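Local structure of acyl-CoA synthetase (AMP-forming)/AMP-acid ligase II-like protein (Dyadobacter fermentans, 4GS5) at residues M4-Q16 and F24-G36. The protein is probably an ATP-dependent, AMP-forming ligase that activates a carboxylic acid, perhaps a medium-chain fatty acid, and joins it to coenzyme A. Sequence-based numbering, arbitrary orientation.
Sequences MIWTTGKTLCKTQ and FAQAYDFMEKWLG. With EDO (1,2-ethanediol), chain U.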
loop_
_atom_site.group_PDB
_atom_site.type_symbol
_atom_site.label_atom_id
_atom_site.label_comp_id
_atom_site.label_asym_id
_atom_site.label_seq_id
_atom_site.Cartn_x
_atom_site.Cartn_y
_atom_site.Cartn_z
HETATM N N MSE A 4 -19.807 18.685 16.843
HETATM C CA MSE A 4 -18.952 17.576 16.409
HETATM C C MSE A 4 -18.335 17.790 15.027
HETATM O O MSE A 4 -17.725 16.873 14.466
HETATM C CB MSE A 4 -19.703 16.239 16.456
HETATM C CG MSE A 4 -19.341 15.398 17.672
HETATM SE SE MSE A 4 -19.604 16.408 19.327
HETATM C CE MSE A 4 -18.376 15.446 20.500
ATOM N N ILE A 5 -18.499 18.996 14.488
ATOM C CA ILE A 5 -17.838 19.388 13.245
ATOM C C ILE A 5 -17.411 20.853 13.258
ATOM O O ILE A 5 -18.115 21.715 13.781
ATOM C CB ILE A 5 -18.715 19.132 12.000
ATOM C CG1 ILE A 5 -19.975 19.993 12.028
ATOM C CG2 ILE A 5 -19.090 17.672 11.894
ATOM C CD1 ILE A 5 -20.886 19.739 10.837
ATOM N N TRP A 6 -16.243 21.126 12.691
ATOM C CA TRP A 6 -15.772 22.496 12.521
ATOM C C TRP A 6 -15.619 22.803 11.030
ATOM O O TRP A 6 -14.915 22.090 10.308
ATOM C CB TRP A 6 -14.449 22.694 13.268
ATOM C CG TRP A 6 -13.876 24.079 13.180
ATOM C CD1 TRP A 6 -14.451 25.240 13.624
ATOM C CD2 TRP A 6 -12.601 24.447 12.632
ATOM N NE1 TRP A 6 -13.618 26.306 13.370
ATOM C CE2 TRP A 6 -12.478 25.848 12.771
ATOM C CE3 TRP A 6 -11.557 23.729 12.035
ATOM C CZ2 TRP A 6 -11.347 26.542 12.328
ATOM C CZ3 TRP A 6 -10.439 24.423 11.597
ATOM C CH2 TRP A 6 -10.343 25.812 11.744
ATOM N N THR A 7 -16.295 23.846 10.561
ATOM C CA THR A 7 -16.265 24.190 9.140
ATOM C C THR A 7 -15.259 25.301 8.862
ATOM O O THR A 7 -15.255 26.330 9.530
ATOM C CB THR A 7 -17.657 24.605 8.623
ATOM O OG1 THR A 7 -18.579 23.523 8.810
ATOM C CG2 THR A 7 -17.595 24.957 7.134
ATOM N N THR A 8 -14.402 25.092 7.871
ATOM C CA THR A 8 -13.336 26.046 7.600
ATOM C C THR A 8 -12.957 26.134 6.124
ATOM O O THR A 8 -13.536 25.456 5.264
ATOM C CB THR A 8 -12.071 25.758 8.475
ATOM O OG1 THR A 8 -11.177 26.875 8.416
ATOM C CG2 THR A 8 -11.341 24.494 8.009
ATOM N N GLY A 9 -11.975 26.978 5.839
ATOM C CA GLY A 9 -11.583 27.276 4.476
ATOM C C GLY A 9 -10.489 28.323 4.475
ATOM O O GLY A 9 -10.161 28.888 5.530
ATOM N N LYS A 10 -9.919 28.571 3.299
ATOM C CA LYS A 10 -8.854 29.552 3.150
ATOM C C LYS A 10 -9.309 30.914 3.648
ATOM O O LYS A 10 -8.713 31.488 4.569
ATOM C CB LYS A 10 -8.430 29.654 1.688
ATOM C CG LYS A 10 -7.134 30.404 1.438
ATOM C CD LYS A 10 -6.793 30.409 -0.054
ATOM C CE LYS A 10 -5.465 31.100 -0.332
ATOM N NZ LYS A 10 -5.431 32.499 0.199
ATOM N N THR A 11 -10.378 31.433 3.061
ATOM C CA THR A 11 -10.831 32.756 3.466
ATOM C C THR A 11 -11.554 32.709 4.810
ATOM O O THR A 11 -11.460 33.644 5.603
ATOM C CB THR A 11 -11.685 33.462 2.376
ATOM O OG1 THR A 11 -13.064 33.077 2.493
ATOM C CG2 THR A 11 -11.153 33.120 0.991
ATOM N N LEU A 12 -12.258 31.618 5.084
ATOM C CA LEU A 12 -12.980 31.526 6.348
ATOM C C LEU A 12 -12.016 31.464 7.545
ATOM O O LEU A 12 -12.372 31.833 8.668
ATOM C CB LEU A 12 -13.945 30.340 6.336
ATOM C CG LEU A 12 -14.839 30.156 7.563
ATOM C CD1 LEU A 12 -15.468 31.472 7.979
ATOM C CD2 LEU A 12 -15.906 29.108 7.285
ATOM N N CYS A 13 -10.787 31.022 7.293
ATOM C CA CYS A 13 -9.781 30.911 8.346
ATOM C C CYS A 13 -9.284 32.292 8.798
ATOM O O CYS A 13 -8.756 32.444 9.903
ATOM C CB CYS A 13 -8.608 30.040 7.875
ATOM S SG CYS A 13 -7.640 29.305 9.201
ATOM N N LYS A 14 -9.472 33.300 7.949
ATOM C CA LYS A 14 -8.944 34.640 8.220
ATOM C C LYS A 14 -9.705 35.410 9.307
ATOM O O LYS A 14 -9.144 36.300 9.952
ATOM C CB LYS A 14 -8.905 35.470 6.933
ATOM C CG LYS A 14 -10.270 35.976 6.479
ATOM C CD LYS A 14 -10.186 36.773 5.184
ATOM C CE LYS A 14 -9.542 38.135 5.404
ATOM N NZ LYS A 14 -9.491 38.938 4.146
ATOM N N THR A 15 -10.978 35.075 9.502
ATOM C CA THR A 15 -11.840 35.799 10.441
ATOM C C THR A 15 -12.205 34.910 11.610
ATOM O O THR A 15 -12.529 35.375 12.706
ATOM C CB THR A 15 -13.162 36.195 9.774
ATOM O OG1 THR A 15 -13.752 35.031 9.174
ATOM C CG2 THR A 15 -12.931 37.254 8.702
ATOM N N GLN A 16 -12.160 33.614 11.346
ATOM C CA GLN A 16 -12.553 32.589 12.294
ATOM C C GLN A 16 -11.757 32.659 13.579
ATOM O O GLN A 16 -10.547 32.891 13.547
ATOM C CB GLN A 16 -12.311 31.226 11.657
ATOM C CG GLN A 16 -13.284 30.164 12.065
ATOM C CD GLN A 16 -13.301 29.024 11.064
ATOM O OE1 GLN A 16 -12.379 28.880 10.246
ATOM N NE2 GLN A 16 -14.356 28.222 11.108
ATOM N N PHE A 24 -9.718 20.292 17.077
ATOM C CA PHE A 24 -9.920 21.222 15.972
ATOM C C PHE A 24 -8.901 22.357 15.948
ATOM O O PHE A 24 -8.609 22.925 14.890
ATOM C CB PHE A 24 -11.331 21.800 16.023
ATOM C CG PHE A 24 -12.399 20.809 15.694
ATOM C CD1 PHE A 24 -12.170 19.809 14.760
ATOM C CD2 PHE A 24 -13.638 20.876 16.309
ATOM C CE1 PHE A 24 -13.155 18.890 14.451
ATOM C CE2 PHE A 24 -14.628 19.962 16.008
ATOM C CZ PHE A 24 -14.386 18.965 15.074
ATOM N N ALA A 25 -8.363 22.685 17.115
ATOM C CA ALA A 25 -7.379 23.751 17.221
ATOM C C ALA A 25 -6.053 23.319 16.598
ATOM O O ALA A 25 -5.272 24.161 16.144
ATOM C CB ALA A 25 -7.191 24.168 18.681
ATOM N N GLN A 26 -5.804 22.009 16.574
ATOM C CA GLN A 26 -4.657 21.475 15.852
ATOM C C GLN A 26 -4.758 21.903 14.392
ATOM O O GLN A 26 -3.783 22.352 13.792
ATOM C CB GLN A 26 -4.636 19.947 15.902
ATOM C CG GLN A 26 -4.511 19.331 17.276
ATOM C CD GLN A 26 -4.383 17.823 17.185
ATOM O OE1 GLN A 26 -5.383 17.109 17.091
ATOM N NE2 GLN A 26 -3.147 17.333 17.177
ATOM N N ALA A 27 -5.947 21.749 13.827
ATOM C CA ALA A 27 -6.178 22.092 12.430
ATOM C C ALA A 27 -5.976 23.597 12.216
ATOM O O ALA A 27 -5.238 24.040 11.326
ATOM C CB ALA A 27 -7.583 21.675 12.027
ATOM N N TYR A 28 -6.625 24.383 13.059
ATOM C CA TYR A 28 -6.544 25.829 12.947
ATOM C C TYR A 28 -5.085 26.296 13.018
ATOM O O TYR A 28 -4.645 27.103 12.194
ATOM C CB TYR A 28 -7.397 26.484 14.025
ATOM C CG TYR A 28 -7.326 27.992 14.026
ATOM C CD1 TYR A 28 -8.165 28.757 13.211
ATOM C CD2 TYR A 28 -6.414 28.653 14.835
ATOM C CE1 TYR A 28 -8.094 30.142 13.219
ATOM C CE2 TYR A 28 -6.339 30.034 14.851
ATOM C CZ TYR A 28 -7.179 30.772 14.046
ATOM O OH TYR A 28 -7.085 32.143 14.075
ATOM N N ASP A 29 -4.333 25.761 13.977
ATOM C CA ASP A 29 -2.919 26.106 14.139
ATOM C C ASP A 29 -2.080 25.790 12.906
ATOM O O ASP A 29 -1.273 26.609 12.447
ATOM C CB ASP A 29 -2.321 25.411 15.369
ATOM C CG ASP A 29 -2.853 25.980 16.675
ATOM O OD1 ASP A 29 -3.543 27.020 16.621
ATOM O OD2 ASP A 29 -2.575 25.393 17.747
ATOM N N PHE A 30 -2.264 24.589 12.368
ATOM C CA PHE A 30 -1.571 24.242 11.152
ATOM C C PHE A 30 -1.938 25.212 10.038
ATOM O O PHE A 30 -1.061 25.737 9.353
ATOM C CB PHE A 30 -1.884 22.810 10.703
ATOM C CG PHE A 30 -1.307 22.483 9.367
ATOM C CD1 PHE A 30 0.000 22.048 9.253
ATOM C CD2 PHE A 30 -2.059 22.641 8.216
ATOM C CE1 PHE A 30 0.543 21.755 8.014
ATOM C CE2 PHE A 30 -1.526 22.368 6.983
ATOM C CZ PHE A 30 -0.224 21.919 6.878
HETATM N N MSE A 31 -3.232 25.453 9.854
HETATM C CA MSE A 31 -3.666 26.345 8.780
HETATM C C MSE A 31 -3.102 27.757 8.924
HETATM O O MSE A 31 -2.613 28.347 7.949
HETATM C CB MSE A 31 -5.186 26.374 8.688
HETATM C CG MSE A 31 -5.749 25.044 8.245
HETATM SE SE MSE A 31 -7.667 24.975 8.418
HETATM C CE MSE A 31 -8.139 25.950 6.794
ATOM N N GLU A 32 -3.164 28.292 10.142
ATOM C CA GLU A 32 -2.600 29.606 10.396
ATOM C C GLU A 32 -1.138 29.605 9.966
ATOM O O GLU A 32 -0.684 30.531 9.297
ATOM C CB GLU A 32 -2.747 29.972 11.869
ATOM C CG GLU A 32 -4.170 30.373 12.249
ATOM C CD GLU A 32 -4.514 31.811 11.852
ATOM O OE1 GLU A 32 -4.110 32.744 12.591
ATOM O OE2 GLU A 32 -5.187 32.007 10.810
ATOM N N LYS A 33 -0.404 28.551 10.318
ATOM C CA LYS A 33 1.007 28.476 9.945
ATOM C C LYS A 33 1.201 28.374 8.424
ATOM O O LYS A 33 2.077 29.039 7.855
ATOM C CB LYS A 33 1.728 27.328 10.669
ATOM C CG LYS A 33 3.237 27.356 10.446
ATOM C CD LYS A 33 3.982 26.207 11.116
ATOM C CE LYS A 33 5.474 26.296 10.774
ATOM N NZ LYS A 33 6.280 25.137 11.253
ATOM N N TRP A 34 0.387 27.551 7.765
ATOM C CA TRP A 34 0.469 27.440 6.313
ATOM C C TRP A 34 0.294 28.807 5.646
ATOM O O TRP A 34 1.134 29.235 4.846
ATOM C CB TRP A 34 -0.571 26.459 5.768
ATOM C CG TRP A 34 -0.487 26.304 4.277
ATOM C CD1 TRP A 34 -1.192 26.996 3.339
ATOM C CD2 TRP A 34 0.363 25.407 3.560
ATOM N NE1 TRP A 34 -0.835 26.586 2.080
ATOM C CE2 TRP A 34 0.117 25.611 2.188
ATOM C CE3 TRP A 34 1.308 24.450 3.946
ATOM C CZ2 TRP A 34 0.782 24.885 1.195
ATOM C CZ3 TRP A 34 1.967 23.733 2.960
ATOM C CH2 TRP A 34 1.697 23.949 1.601
ATOM N N LEU A 35 -0.803 29.483 5.980
ATOM C CA LEU A 35 -1.119 30.795 5.416
ATOM C C LEU A 35 -0.032 31.833 5.699
ATOM O O LEU A 35 0.210 32.727 4.883
ATOM C CB LEU A 35 -2.478 31.286 5.930
ATOM C CG LEU A 35 -3.658 30.351 5.622
ATOM C CD1 LEU A 35 -4.944 30.864 6.252
ATOM C CD2 LEU A 35 -3.834 30.163 4.114
ATOM N N GLY A 36 0.622 31.710 6.851
ATOM C CA GLY A 36 1.666 32.638 7.249
ATOM C C GLY A 36 2.904 32.603 6.367
ATOM O O GLY A 36 3.679 33.557 6.347
HETATM C C1 EDO U . 3.910 22.555 11.718
HETATM O O1 EDO U . 5.285 22.617 12.145
HETATM C C2 EDO U . 3.013 22.351 12.930
HETATM O O2 EDO U . 1.733 22.927 12.709
#
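W6 meets F24 through its CB, which sits over the centre of the phenyl face in a CH-pi contact, 3.7 Å from the ring centroid. This apolar seam packs edge strand 5-8 of the N-terminal alpha/beta region of an AMP-binding enzyme onto helix 22-36; the axes of strand 5-8 and helix segment 24-36 run nearly parallel, 17° apart. A flat ring suits F24 because it covers W6 CB with its face, with M4 O lying near the plane at its edge; an alanine here would probably leave W6 CB without its cover and open a gap beneath the strand. With its CG anti to the backbone N (chi1 -179°), the W6 indole extends along the helix, bringing CH2 to within 3.8 Å of Y28 CB and CZ3 against A27 CB, a small methyl that lets the broad ring come close. Farther on, the unbranched side chain of M31, modelled as selenomethionine, bends at chi3 to meet T8 tip to tip, its CE 3.6 Å from T8 OG1, and its SE makes an oblique Met-aromatic contact with W6. C13 is compact enough to fit between Y28 and M31, its SG 3.9 Å from M31 CB, while L35 CD1 covers C13 CB. Alongside, strand 5-8 pairs through its backbone with strand 105-109, whose V108 also touches F24, and helix 90-102 backs A27 through L96. Within 4-16, the long side chain of Q16 carries its amide back to the strand: NE2 donates to T7 O at 2.6 Å, and T8 OG1 gives its hydrogen to Q16 OE1, in the carbonyl plane on a lone pair.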